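Local atomic coordinates of glucose-binding protein (Thermus thermophilus HB27, PDB entry 2B3B), a protein that binds glucose and probably serves as the solute-binding component of a transport system for a sugar. Residues F6-G11 with Q64-M69; P115-R120 with L276-G281; T168-W173 with S345-A350. All blocks are in the same frame, centred on the assembly; numbering follows the deposited sequence.

In the fold
All three contacts are buried and all three touch the bound glucose, so the example illustrates how a sugar site is assembled from segments distant in sequence. Interactions 1 and 2 belong to the same mixed sheet, where strands 62-66 and 272-280 are neighbours; interaction 3 instead sets helix 166-191 against the loop that follows strand 341-344. Their chemistry differs accordingly. Interaction 1 is dominated by an amide between two indoles, interaction 2 by a dense set of backbone and side-chain hydrogen bonds around a carboxylate, and interaction 3 by a histidine pair with apolar contacts beside it. Backbone bonds tie residues 64-69 both to 276-281 and to 345-350.

Interaction 1: residues F6-G11 with Q64-M69; sequences FSWWAG and QVHAGM. With GLC (alpha-D-glucopyranose), chain G.
Gln64 joins strand 62-66 to the end of strand 2-7 and the loop that follows through two hydrogen bonds: its backbone N donates to Phe6 O at 2.8 Å, and its side-chain OE1 accepts from Trp8 N at 2.9 Å. Within residues 6-11, Ser7 OG receives Trp9 N at 3.1 Å, an ST turn that shapes the bend carrying both tryptophans. The stacking is equally distinctive. With CG anti to its backbone N (chi1 -175°) and the chain extended beyond, Gln64 slides its amide between the two indoles. The Trp8 ring lies 18° from the amide plane, with NE2 over its face 3.3 Å from Trp8 CE2; the Trp9 ring stacks on the other side, centred under OE1. The outer edge of Trp8 also points toward the face of His66 in an offset edge-to-face pair. Polar bonds to the glucose complete the set: Trp9 NE1 donates to O3 at 2.9 Å, His66 NE2 to O2 at 2.7 Å, and Trp8 NE1 only weakly to O5. Were Trp8 replaced by an alanine, one face of the Gln64 amide would probably lose its cover, and glucose C1 the indole edge beside it. Around this core, helix 44-55 packs on Phe6 and Trp8, strand 32-37 flanks Ser7, strand 272-280 lies alongside His66, and Glu70 of helix 69-76 bonds His66 ND1.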
loop_
_atom_site.group_PDB
_atom_site.type_symbol
_atom_site.label_atom_id
_atom_site.label_comp_id
_atom_site.label_asym_id
_atom_site.label_seq_id
_atom_site.Cartn_x
_atom_site.Cartn_y
_atom_site.Cartn_z
ATOM N N PHE A 6 -6.918 2.618 -16.062
ATOM C CA PHE A 6 -6.666 1.262 -15.605
ATOM C C PHE A 6 -6.246 1.316 -14.129
ATOM O O PHE A 6 -5.415 2.128 -13.731
ATOM C CB PHE A 6 -5.591 0.676 -16.515
ATOM C CG PHE A 6 -5.324 -0.807 -16.321
ATOM C CD1 PHE A 6 -5.842 -1.740 -17.216
ATOM C CD2 PHE A 6 -4.494 -1.244 -15.304
ATOM C CE1 PHE A 6 -5.590 -3.096 -17.069
ATOM C CE2 PHE A 6 -4.204 -2.602 -15.170
ATOM C CZ PHE A 6 -4.776 -3.524 -16.045
ATOM N N SER A 7 -6.858 0.475 -13.303
ATOM C CA SER A 7 -6.573 0.450 -11.881
ATOM C C SER A 7 -7.102 -0.854 -11.267
ATOM O O SER A 7 -7.719 -1.675 -11.949
ATOM C CB SER A 7 -7.239 1.641 -11.178
ATOM O OG SER A 7 -8.621 1.437 -10.946
ATOM N N TRP A 8 -6.865 -1.026 -9.978
ATOM C CA TRP A 8 -7.493 -2.130 -9.274
ATOM C C TRP A 8 -8.515 -1.646 -8.266
ATOM O O TRP A 8 -8.863 -2.343 -7.315
ATOM C CB TRP A 8 -6.446 -3.064 -8.675
ATOM C CG TRP A 8 -5.475 -2.567 -7.668
ATOM C CD1 TRP A 8 -5.604 -2.631 -6.317
ATOM C CD2 TRP A 8 -4.151 -2.094 -7.924
ATOM N NE1 TRP A 8 -4.453 -2.184 -5.699
ATOM C CE2 TRP A 8 -3.535 -1.861 -6.666
ATOM C CE3 TRP A 8 -3.413 -1.867 -9.092
ATOM C CZ2 TRP A 8 -2.222 -1.375 -6.547
ATOM C CZ3 TRP A 8 -2.095 -1.375 -8.972
ATOM C CH2 TRP A 8 -1.530 -1.127 -7.713
ATOM N N TRP A 9 -9.058 -0.457 -8.503
ATOM C CA TRP A 9 -9.986 0.110 -7.542
ATOM C C TRP A 9 -11.415 -0.348 -7.817
ATOM O O TRP A 9 -12.299 0.454 -8.114
ATOM C CB TRP A 9 -9.854 1.627 -7.530
ATOM C CG TRP A 9 -8.596 2.057 -6.892
ATOM C CD1 TRP A 9 -7.941 1.455 -5.832
ATOM C CD2 TRP A 9 -7.809 3.197 -7.250
ATOM N NE1 TRP A 9 -6.793 2.139 -5.547
ATOM C CE2 TRP A 9 -6.696 3.228 -6.374
ATOM C CE3 TRP A 9 -7.928 4.189 -8.241
ATOM C CZ2 TRP A 9 -5.716 4.216 -6.448
ATOM C CZ3 TRP A 9 -6.948 5.174 -8.321
ATOM C CH2 TRP A 9 -5.855 5.184 -7.427
ATOM N N ALA A 10 -11.633 -1.660 -7.710
ATOM C CA ALA A 10 -12.908 -2.267 -8.061
ATOM C C ALA A 10 -13.760 -2.358 -6.827
ATOM O O ALA A 10 -13.257 -2.267 -5.709
ATOM C CB ALA A 10 -12.682 -3.626 -8.652
ATOM N N GLY A 11 -15.065 -2.519 -7.030
ATOM C CA GLY A 11 -16.011 -2.757 -5.949
ATOM C C GLY A 11 -15.979 -1.664 -4.906
ATOM O O GLY A 11 -16.078 -0.462 -5.239
ATOM N N GLN A 64 -2.855 2.953 -12.848
ATOM C CA GLN A 64 -2.452 2.999 -11.456
ATOM C C GLN A 64 -1.113 2.285 -11.303
ATOM O O GLN A 64 -0.929 1.184 -11.802
ATOM C CB GLN A 64 -3.494 2.293 -10.598
ATOM C CG GLN A 64 -3.253 2.368 -9.121
ATOM C CD GLN A 64 -4.245 1.545 -8.291
ATOM O OE1 GLN A 64 -5.258 1.076 -8.786
ATOM N NE2 GLN A 64 -3.932 1.373 -7.023
ATOM N N VAL A 65 -0.186 2.922 -10.603
ATOM C CA VAL A 65 1.135 2.363 -10.436
ATOM C C VAL A 65 1.746 2.976 -9.206
ATOM O O VAL A 65 1.546 4.155 -8.908
ATOM C CB VAL A 65 2.011 2.596 -11.710
ATOM C CG1 VAL A 65 2.157 4.093 -12.038
ATOM C CG2 VAL A 65 3.401 1.917 -11.562
ATOM N N HIS A 66 2.492 2.161 -8.471
ATOM C CA HIS A 66 3.120 2.594 -7.268
ATOM C C HIS A 66 4.373 3.407 -7.567
ATOM O O HIS A 66 5.217 2.998 -8.378
ATOM C CB HIS A 66 3.486 1.397 -6.367
ATOM C CG HIS A 66 2.301 0.746 -5.723
ATOM N ND1 HIS A 66 2.040 -0.604 -5.808
ATOM C CD2 HIS A 66 1.295 1.278 -5.004
ATOM C CE1 HIS A 66 0.935 -0.879 -5.142
ATOM N NE2 HIS A 66 0.472 0.245 -4.626
ATOM N N ALA A 67 4.499 4.532 -6.876
ATOM C CA ALA A 67 5.711 5.310 -6.916
ATOM C C ALA A 67 6.864 4.495 -6.328
ATOM O O ALA A 67 6.710 3.836 -5.267
ATOM C CB ALA A 67 5.542 6.617 -6.120
ATOM N N GLY A 68 8.016 4.565 -6.991
ATOM C CA GLY A 68 9.227 3.914 -6.518
ATOM C C GLY A 68 9.711 2.854 -7.479
ATOM O O GLY A 68 9.545 2.979 -8.686
ATOM N N MET A 69 10.283 1.775 -6.934
ATOM C CA MET A 69 10.898 0.750 -7.763
ATOM C C MET A 69 9.937 -0.027 -8.631
ATOM O O MET A 69 10.328 -0.510 -9.683
ATOM C CB MET A 69 11.701 -0.226 -6.894
ATOM C CG MET A 69 12.940 0.373 -6.315
ATOM S SD MET A 69 13.971 1.093 -7.624
ATOM C CE MET A 69 15.106 1.999 -6.600
HETATM C C1 GLC G . -2.595 -1.184 -3.194
HETATM C C2 GLC G . -2.891 0.338 -3.431
HETATM C C3 GLC G . -4.138 0.902 -2.736
HETATM C C4 GLC G . -5.210 -0.177 -2.558
HETATM C C5 GLC G . -4.636 -1.391 -1.802
HETATM C C6 GLC G . -5.611 -2.563 -1.604
HETATM O O1 GLC G . -1.301 -1.508 -2.846
HETATM O O2 GLC G . -1.741 1.197 -3.355
HETATM O O3 GLC G . -4.670 1.931 -3.556
HETATM O O4 GLC G . -6.311 0.345 -1.834
HETATM O O5 GLC G . -3.497 -1.962 -2.423
HETATM O O6 GLC G . -6.047 -3.064 -2.833
#

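Interaction 2: residues P115-R120 with L276-G281; sequences PVNIHR and LSDSFG. With GLC (alpha-D-glucopyranose), chain G.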
loop_
_atom_site.group_PDB
_atom_site.type_symbol
_atom_site.label_atom_id
_atom_site.label_comp_id
_atom_site.label_asym_id
_atom_site.label_seq_id
_atom_site.Cartn_x
_atom_site.Cartn_y
_atom_site.Cartn_z
ATOM N N PRO A 115 1.721 11.343 -8.409
ATOM C CA PRO A 115 1.121 10.847 -7.180
ATOM C C PRO A 115 -0.242 11.454 -6.834
ATOM O O PRO A 115 -0.425 12.697 -6.878
ATOM C CB PRO A 115 2.133 11.210 -6.108
ATOM C CG PRO A 115 3.309 11.793 -6.806
ATOM C CD PRO A 115 2.958 12.121 -8.171
ATOM N N VAL A 116 -1.180 10.596 -6.441
ATOM C CA VAL A 116 -2.519 11.055 -6.101
ATOM C C VAL A 116 -2.730 11.040 -4.607
ATOM O O VAL A 116 -3.622 11.712 -4.075
ATOM C CB VAL A 116 -3.607 10.282 -6.882
ATOM C CG1 VAL A 116 -3.638 8.825 -6.515
ATOM C CG2 VAL A 116 -5.009 10.907 -6.635
ATOM N N ASN A 117 -1.879 10.292 -3.904
ATOM C CA ASN A 117 -2.101 10.026 -2.513
ATOM C C ASN A 117 -0.847 9.533 -1.823
ATOM O O ASN A 117 0.189 9.327 -2.460
ATOM C CB ASN A 117 -3.242 8.997 -2.349
ATOM C CG ASN A 117 -2.852 7.566 -2.758
ATOM O OD1 ASN A 117 -1.697 7.272 -3.037
ATOM N ND2 ASN A 117 -3.841 6.669 -2.786
ATOM N N ILE A 118 -0.968 9.384 -0.515
ATOM C CA ILE A 118 -0.020 8.635 0.315
ATOM C C ILE A 118 -0.869 7.659 1.158
ATOM O O ILE A 118 -1.798 8.089 1.852
ATOM C CB ILE A 118 0.761 9.538 1.287
ATOM C CG1 ILE A 118 1.541 10.647 0.532
ATOM C CG2 ILE A 118 1.685 8.700 2.183
ATOM C CD1 ILE A 118 2.759 10.122 -0.215
ATOM N N HIS A 119 -0.564 6.357 1.081
ATOM C CA HIS A 119 -1.088 5.368 2.036
ATOM C C HIS A 119 0.015 4.970 3.000
ATOM O O HIS A 119 1.194 5.032 2.687
ATOM C CB HIS A 119 -1.612 4.092 1.355
ATOM C CG HIS A 119 -3.038 4.155 0.899
ATOM N ND1 HIS A 119 -4.098 4.271 1.770
ATOM C CD2 HIS A 119 -3.577 4.059 -0.341
ATOM C CE1 HIS A 119 -5.225 4.279 1.082
ATOM N NE2 HIS A 119 -4.937 4.148 -0.199
ATOM N N ARG A 120 -0.392 4.520 4.173
ATOM C CA ARG A 120 0.511 3.974 5.176
ATOM C C ARG A 120 0.222 2.487 5.294
ATOM O O ARG A 120 -0.947 2.094 5.334
ATOM C CB ARG A 120 0.242 4.629 6.509
ATOM C CG ARG A 120 1.194 4.229 7.609
ATOM C CD ARG A 120 0.918 5.020 8.831
ATOM N NE ARG A 120 1.910 4.785 9.872
ATOM C CZ ARG A 120 1.957 5.437 11.031
ATOM N NH1 ARG A 120 1.073 6.370 11.312
ATOM N NH2 ARG A 120 2.910 5.170 11.911
ATOM N N LEU A 276 3.494 4.270 0.946
ATOM C CA LEU A 276 3.384 3.944 -0.464
ATOM C C LEU A 276 2.549 5.032 -1.126
ATOM O O LEU A 276 1.889 5.793 -0.458
ATOM C CB LEU A 276 2.723 2.568 -0.683
ATOM C CG LEU A 276 1.331 2.455 -0.033
ATOM C CD1 LEU A 276 0.307 2.091 -1.064
ATOM C CD2 LEU A 276 1.284 1.518 1.200
ATOM N N SER A 277 2.552 5.070 -2.442
ATOM C CA SER A 277 1.838 6.103 -3.177
ATOM C C SER A 277 1.277 5.547 -4.483
ATOM O O SER A 277 2.006 4.962 -5.319
ATOM C CB SER A 277 2.770 7.298 -3.430
ATOM O OG SER A 277 2.094 8.358 -4.065
ATOM N N ASP A 278 -0.030 5.718 -4.645
ATOM C CA ASP A 278 -0.686 5.473 -5.920
ATOM C C ASP A 278 -0.458 6.668 -6.853
ATOM O O ASP A 278 -0.642 7.819 -6.454
ATOM C CB ASP A 278 -2.172 5.259 -5.710
ATOM C CG ASP A 278 -2.481 4.007 -4.887
ATOM O OD1 ASP A 278 -1.957 2.921 -5.236
ATOM O OD2 ASP A 278 -3.257 4.123 -3.909
ATOM N N SER A 279 -0.076 6.382 -8.091
ATOM C CA SER A 279 0.278 7.406 -9.050
ATOM C C SER A 279 -0.189 6.971 -10.428
ATOM O O SER A 279 -0.528 5.793 -10.657
ATOM C CB SER A 279 1.793 7.677 -8.981
ATOM O OG SER A 279 2.549 6.684 -9.637
ATOM N N PHE A 280 -0.247 7.937 -11.337
ATOM C CA PHE A 280 -0.625 7.711 -12.715
ATOM C C PHE A 280 0.412 8.333 -13.649
ATOM O O PHE A 280 0.853 9.453 -13.431
ATOM C CB PHE A 280 -1.988 8.342 -12.992
ATOM C CG PHE A 280 -3.135 7.551 -12.435
ATOM C CD1 PHE A 280 -3.660 6.496 -13.152
ATOM C CD2 PHE A 280 -3.657 7.856 -11.200
ATOM C CE1 PHE A 280 -4.713 5.731 -12.635
ATOM C CE2 PHE A 280 -4.723 7.115 -10.661
ATOM C CZ PHE A 280 -5.239 6.026 -11.392
ATOM N N GLY A 281 0.760 7.598 -14.696
ATOM C CA GLY A 281 1.652 8.080 -15.729
ATOM C C GLY A 281 1.007 8.193 -17.100
ATOM O O GLY A 281 -0.209 8.070 -17.251
HETATM C C1 GLC G . -2.595 -1.184 -3.194
HETATM C C2 GLC G . -2.891 0.338 -3.431
HETATM C C3 GLC G . -4.138 0.902 -2.736
HETATM C C4 GLC G . -5.210 -0.177 -2.558
HETATM C C5 GLC G . -4.636 -1.391 -1.802
HETATM C C6 GLC G . -5.611 -2.563 -1.604
HETATM O O1 GLC G . -1.301 -1.508 -2.846
HETATM O O2 GLC G . -1.741 1.197 -3.355
HETATM O O3 GLC G . -4.670 1.931 -3.556
HETATM O O4 GLC G . -6.311 0.345 -1.834
HETATM O O5 GLC G . -3.497 -1.962 -2.423
HETATM O O6 GLC G . -6.047 -3.064 -2.833
#
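Asp278 OD2 is held from two directions: glucose O3 donates to it at 2.6 Å, and Asn117 ND2 at 2.8 Å, meeting the anti lone pair of OD2. This carboxylate sits on an antiparallel strand pairing within the larger sheet of a solute-binding protein fold, where a loop between two short ladders shifts the register by one residue. Asn117 answers that break. Its CG lies between the backbone N and the carbonyl carbon (chi1 72°), a rotation that turns the amide back toward Asp278, so that OD1 accepts from Asp278 N at 2.8 Å while ND2 steadies the carboxylate. The other oxygen, OD1 of Asp278, takes glucose O2, so the carboxylate grips two adjacent sugar hydroxyls, and it also accepts from Gln64 NE2. Backbone bonds anchor both ends: Val116 N reaches Asp278 O almost straight, at 174°, and His119 and Leu276 exchange a reciprocal N-H to O pair. Between the two ladders, Ser277 OG donates to Asn117 O at 2.7 Å. His119, whose ring nitrogens bond Asp243 and Lys312, presents its edge to the carboxylate, with CD2 3.6 Å from Asp278 OD2. Beside it, Leu276 CD1 comes within 3.2 Å of glucose O2.

Interaction 3: residues T168-W173 with S345-A350; sequences TQQHLW and SLVHGA. With GLC (alpha-D-glucopyranose), chain G.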
loop_
_atom_site.group_PDB
_atom_site.type_symbol
_atom_site.label_atom_id
_atom_site.label_comp_id
_atom_site.label_asym_id
_atom_site.label_seq_id
_atom_site.Cartn_x
_atom_site.Cartn_y
_atom_site.Cartn_z
ATOM N N THR A 168 -1.671 -10.221 1.828
ATOM C CA THR A 168 -1.922 -9.623 3.135
ATOM C C THR A 168 -0.994 -10.225 4.206
ATOM O O THR A 168 -0.694 -9.577 5.201
ATOM C CB THR A 168 -3.404 -9.756 3.616
ATOM O OG1 THR A 168 -3.653 -11.100 4.077
ATOM C CG2 THR A 168 -4.389 -9.388 2.507
ATOM N N GLN A 169 -0.521 -11.450 3.979
ATOM C CA GLN A 169 0.499 -12.066 4.861
ATOM C C GLN A 169 1.857 -11.419 4.658
ATOM O O GLN A 169 2.612 -11.217 5.610
ATOM C CB GLN A 169 0.582 -13.574 4.621
ATOM C CG GLN A 169 -0.740 -14.307 4.865
ATOM C CD GLN A 169 -0.848 -15.655 4.103
ATOM O OE1 GLN A 169 0.173 -16.259 3.723
ATOM N NE2 GLN A 169 -2.086 -16.095 3.848
ATOM N N GLN A 170 2.170 -11.079 3.407
ATOM C CA GLN A 170 3.379 -10.306 3.101
ATOM C C GLN A 170 3.282 -8.924 3.758
ATOM O O GLN A 170 4.284 -8.390 4.263
ATOM C CB GLN A 170 3.555 -10.136 1.603
ATOM C CG GLN A 170 3.682 -11.403 0.757
ATOM C CD GLN A 170 3.866 -11.042 -0.710
ATOM O OE1 GLN A 170 4.717 -10.220 -1.034
ATOM N NE2 GLN A 170 3.095 -11.657 -1.589
ATOM N N HIS A 171 2.071 -8.345 3.721
ATOM C CA HIS A 171 1.788 -7.045 4.331
ATOM C C HIS A 171 2.055 -7.057 5.819
ATOM O O HIS A 171 2.705 -6.155 6.351
ATOM C CB HIS A 171 0.351 -6.574 4.036
ATOM C CG HIS A 171 0.090 -5.141 4.418
ATOM N ND1 HIS A 171 -0.013 -4.127 3.490
ATOM C CD2 HIS A 171 -0.067 -4.557 5.630
ATOM C CE1 HIS A 171 -0.227 -2.984 4.115
ATOM N NE2 HIS A 171 -0.251 -3.214 5.419
ATOM N N LEU A 172 1.543 -8.080 6.494
ATOM C CA LEU A 172 1.889 -8.297 7.880
ATOM C C LEU A 172 3.395 -8.432 8.073
ATOM O O LEU A 172 3.966 -7.816 8.968
ATOM C CB LEU A 172 1.183 -9.531 8.404
ATOM C CG LEU A 172 1.517 -9.985 9.814
ATOM C CD1 LEU A 172 1.076 -8.936 10.793
ATOM C CD2 LEU A 172 0.756 -11.299 10.022
ATOM N N TRP A 173 4.033 -9.214 7.212
ATOM C CA TRP A 173 5.464 -9.455 7.317
ATOM C C TRP A 173 6.265 -8.149 7.295
ATOM O O TRP A 173 7.208 -8.001 8.062
ATOM C CB TRP A 173 5.959 -10.383 6.202
ATOM C CG TRP A 173 7.413 -10.718 6.328
ATOM C CD1 TRP A 173 7.949 -11.758 7.051
ATOM C CD2 TRP A 173 8.541 -10.008 5.753
ATOM N NE1 TRP A 173 9.330 -11.734 6.964
ATOM C CE2 TRP A 173 9.720 -10.690 6.169
ATOM C CE3 TRP A 173 8.668 -8.876 4.940
ATOM C CZ2 TRP A 173 11.001 -10.278 5.788
ATOM C CZ3 TRP A 173 9.928 -8.458 4.572
ATOM C CH2 TRP A 173 11.087 -9.168 4.988
ATOM N N SER A 345 7.266 0.875 1.552
ATOM C CA SER A 345 6.697 -0.470 1.558
ATOM C C SER A 345 7.363 -1.329 0.478
ATOM O O SER A 345 7.743 -0.841 -0.604
ATOM C CB SER A 345 5.167 -0.397 1.365
ATOM O OG SER A 345 4.600 -1.600 0.875
ATOM N N LEU A 346 7.521 -2.610 0.803
ATOM C CA LEU A 346 7.879 -3.627 -0.160
ATOM C C LEU A 346 6.650 -4.084 -0.936
ATOM O O LEU A 346 6.663 -4.168 -2.169
ATOM C CB LEU A 346 8.473 -4.864 0.565
ATOM C CG LEU A 346 8.396 -6.208 -0.170
ATOM C CD1 LEU A 346 9.281 -6.201 -1.399
ATOM C CD2 LEU A 346 8.850 -7.360 0.767
ATOM N N VAL A 347 5.593 -4.425 -0.202
ATOM C CA VAL A 347 4.448 -5.076 -0.808
ATOM C C VAL A 347 3.721 -4.123 -1.749
ATOM O O VAL A 347 3.109 -4.572 -2.741
ATOM C CB VAL A 347 3.500 -5.680 0.260
ATOM C CG1 VAL A 347 2.255 -6.268 -0.389
ATOM C CG2 VAL A 347 4.257 -6.794 1.008
ATOM N N HIS A 348 3.870 -2.828 -1.487
ATOM C CA HIS A 348 3.200 -1.797 -2.274
ATOM C C HIS A 348 4.177 -0.897 -3.064
ATOM O O HIS A 348 3.903 0.294 -3.271
ATOM C CB HIS A 348 2.244 -1.026 -1.391
ATOM C CG HIS A 348 1.304 -1.925 -0.643
ATOM N ND1 HIS A 348 0.195 -2.515 -1.232
ATOM C CD2 HIS A 348 1.372 -2.415 0.616
ATOM C CE1 HIS A 348 -0.400 -3.291 -0.342
ATOM N NE2 HIS A 348 0.309 -3.271 0.780
ATOM N N GLY A 349 5.302 -1.501 -3.467
ATOM C CA GLY A 349 6.069 -1.051 -4.623
ATOM C C GLY A 349 7.098 0.049 -4.466
ATOM O O GLY A 349 7.725 0.447 -5.458
ATOM N N ALA A 350 7.316 0.530 -3.247
ATOM C CA ALA A 350 8.217 1.653 -3.089
ATOM C C ALA A 350 9.705 1.220 -3.193
ATOM O O ALA A 350 10.493 1.896 -3.874
ATOM C CB ALA A 350 7.933 2.415 -1.818
HETATM C C1 GLC G . -2.595 -1.184 -3.194
HETATM C C2 GLC G . -2.891 0.338 -3.431
HETATM C C3 GLC G . -4.138 0.902 -2.736
HETATM C C4 GLC G . -5.210 -0.177 -2.558
HETATM C C5 GLC G . -4.636 -1.391 -1.802
HETATM C C6 GLC G . -5.611 -2.563 -1.604
HETATM O O1 GLC G . -1.301 -1.508 -2.846
HETATM O O2 GLC G . -1.741 1.197 -3.355
HETATM O O3 GLC G . -4.670 1.931 -3.556
HETATM O O4 GLC G . -6.311 0.345 -1.834
HETATM O O5 GLC G . -3.497 -1.962 -2.423
HETATM O O6 GLC G . -6.047 -3.064 -2.833
#
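The His348 ring has Val347 CG1 over one face, offset toward the rim, and two polar partners at its edge, His171 ND1 and glucose O1. The two imidazoles meet rim to rim with planes 65° apart, and a hydrogen bond of 2.9 Å links His171 ND1 to His348 NE2, either of which could be the donor. On the sugar side, His348 ND1 stands next to O1, although the modelled separation is so short that its exact length is doubtful. A trans chi1 of -169° swings the His171 ring off the helix toward the loop; its NE2 bonds the carbonyl of Ser121, so both ring nitrogens are engaged and the rotation is fixed. Apolar contacts flank the pair. Val347 CG2 rests on Gln170 CB at 3.5 Å, close against the helix backbone, and Leu346 CD2 approaches Trp173 CZ3 at 4.1 Å. The loop has its own support: residues 346-349 form a type I turn, and Ser345 OG accepts from His348 N at 2.8 Å, an ST motif. Glu174 of helix 166-191 also bonds the backbone N of Leu346 and of Val347. Such a layered arrangement, in which a second-shell histidine probably helps to position the one beside the ligand, is a feature of the sugar-binding cleft in this solute-binding protein.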